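PDB 2HX1: predicted sugar phosphatases of the HAD superfamily from Cytophaga hutchinsonii, which is a predicted magnesium-dependent hydrolase that probably removes phosphate from sugar phosphates or related small metabolites. Local coordinates for residues V24-N29 with D65-L70. Sequence-based numbering, arbitrary orientation.
Sequences VLKTYN and DSYHKL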
# COMPACT_ATOMS: atom_id res chain seq x y z
N VAL A 24 25.49 -11.93 6.49
CA VAL A 24 26.00 -13.24 6.09
C VAL A 24 27.52 -13.32 6.29
O VAL A 24 28.02 -14.23 6.94
CB VAL A 24 25.66 -13.50 4.61
CG1 VAL A 24 26.19 -14.86 4.14
CG2 VAL A 24 24.12 -13.38 4.37
N LEU A 25 28.26 -12.38 5.71
CA LEU A 25 29.72 -12.34 5.82
C LEU A 25 30.18 -11.32 6.85
O LEU A 25 31.25 -11.46 7.44
CB LEU A 25 30.36 -11.97 4.49
CG LEU A 25 30.15 -12.88 3.28
CD1 LEU A 25 30.90 -12.30 2.08
CD2 LEU A 25 30.57 -14.31 3.58
N LYS A 26 29.37 -10.28 7.03
CA LYS A 26 29.72 -9.18 7.92
C LYS A 26 28.46 -8.49 8.42
O LYS A 26 27.38 -8.70 7.88
CB LYS A 26 30.65 -8.19 7.19
CG LYS A 26 30.04 -7.52 5.97
CD LYS A 26 31.06 -6.58 5.33
CE LYS A 26 30.48 -5.84 4.14
NZ LYS A 26 31.35 -4.71 3.71
N THR A 27 28.63 -7.70 9.48
CA THR A 27 27.54 -7.01 10.18
C THR A 27 28.01 -5.61 10.55
O THR A 27 29.05 -5.16 10.06
CB THR A 27 27.12 -7.72 11.46
OG1 THR A 27 28.26 -7.85 12.34
CG2 THR A 27 26.55 -9.08 11.14
N TYR A 28 27.24 -4.93 11.40
CA TYR A 28 27.57 -3.55 11.80
C TYR A 28 28.99 -3.40 12.37
O TYR A 28 29.68 -2.42 12.08
CB TYR A 28 26.56 -2.98 12.79
CG TYR A 28 26.32 -3.81 14.02
CD1 TYR A 28 25.39 -4.83 14.01
CD2 TYR A 28 27.01 -3.56 15.19
CE1 TYR A 28 25.15 -5.59 15.16
CE2 TYR A 28 26.79 -4.31 16.35
CZ TYR A 28 25.86 -5.33 16.32
OH TYR A 28 25.63 -6.08 17.46
N ASN A 29 29.43 -4.39 13.14
CA ASN A 29 30.75 -4.32 13.74
C ASN A 29 31.81 -5.16 13.00
O ASN A 29 32.68 -5.75 13.63
CB ASN A 29 30.68 -4.68 15.24
CG ASN A 29 30.01 -6.01 15.48
OD1 ASN A 29 29.94 -6.85 14.58
ND2 ASN A 29 29.49 -6.19 16.69
N ASP A 65 38.42 -3.68 -1.59
CA ASP A 65 39.38 -3.00 -0.71
C ASP A 65 38.90 -3.00 0.73
O ASP A 65 39.69 -3.16 1.65
CB ASP A 65 39.61 -1.55 -1.16
CG ASP A 65 40.61 -0.79 -0.26
OD1 ASP A 65 41.79 -1.20 -0.18
OD2 ASP A 65 40.20 0.22 0.36
N SER A 66 37.60 -2.85 0.93
CA SER A 66 37.03 -2.93 2.28
C SER A 66 37.25 -4.26 2.94
O SER A 66 37.49 -4.29 4.13
CB SER A 66 35.52 -2.68 2.30
OG SER A 66 35.20 -1.45 1.69
N TYR A 67 37.13 -5.36 2.18
CA TYR A 67 37.44 -6.71 2.71
C TYR A 67 38.92 -6.86 2.98
O TYR A 67 39.29 -7.45 3.98
CB TYR A 67 36.96 -7.83 1.77
CG TYR A 67 35.44 -7.98 1.71
CD1 TYR A 67 34.73 -8.52 2.75
CD2 TYR A 67 34.74 -7.52 0.62
CE1 TYR A 67 33.34 -8.64 2.70
CE2 TYR A 67 33.36 -7.61 0.56
CZ TYR A 67 32.67 -8.18 1.59
OH TYR A 67 31.31 -8.25 1.48
N HIS A 68 39.77 -6.34 2.10
CA HIS A 68 41.22 -6.36 2.33
C HIS A 68 41.59 -5.65 3.63
O HIS A 68 42.33 -6.20 4.42
CB HIS A 68 41.99 -5.72 1.19
CG HIS A 68 41.75 -6.40 -0.12
ND1 HIS A 68 41.92 -5.76 -1.33
CD2 HIS A 68 41.32 -7.65 -0.40
CE1 HIS A 68 41.62 -6.60 -2.30
NE2 HIS A 68 41.25 -7.75 -1.77
N LYS A 69 41.03 -4.47 3.86
CA LYS A 69 41.26 -3.74 5.10
C LYS A 69 40.90 -4.58 6.30
O LYS A 69 41.62 -4.54 7.29
CB LYS A 69 40.47 -2.42 5.19
CG LYS A 69 41.00 -1.31 4.27
CD LYS A 69 40.38 0.04 4.66
CE LYS A 69 39.79 0.81 3.46
NZ LYS A 69 38.82 1.88 3.87
N LEU A 70 39.80 -5.31 6.20
CA LEU A 70 39.33 -6.19 7.28
C LEU A 70 40.11 -7.53 7.35
O LEU A 70 39.86 -8.36 8.22
CB LEU A 70 37.83 -6.45 7.16
CG LEU A 70 36.94 -5.20 7.34
CD1 LEU A 70 35.48 -5.44 6.99
CD2 LEU A 70 37.07 -4.67 8.76
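K26 lays its side chain across the phenol of Y67, joining the small beta-hairpin of strands 26-27 and 30-31 to helix 60-69. The hairpin, just after the loop of the magnesium ligands D20 and F22, probably corresponds to the flap of the HAD fold. Here the magnesium ion is about 9 Å from the K26 side chain. The lysine starts with CG between its backbone N and carbonyl carbon (chi1 62°) and is extended from there on, which carries CD of K26 to 4.0 Å from CE1 of Y67 and CE of K26 to 3.7 Å from OH of Y67. NZ of K26 ends 4.8 Å from the centroid of the Y67 ring and 30° off the normal, an off-centre cation-pi contact. With CG anti to the carbonyl carbon (chi1 -70°), the Y67 ring is brought to the hairpin with OH leading; the side chain also touches A21 and I51. L25 also packs on I51, and on I35 and F39 of helix 35-44. With an alanine in place of K26, the Y67 ring would probably lose both its cation and the CD and CE contacts. The L25 and Y67 side chains cross at about a right angle, with CD1 of L25 4.4 Å from CE1 of Y67.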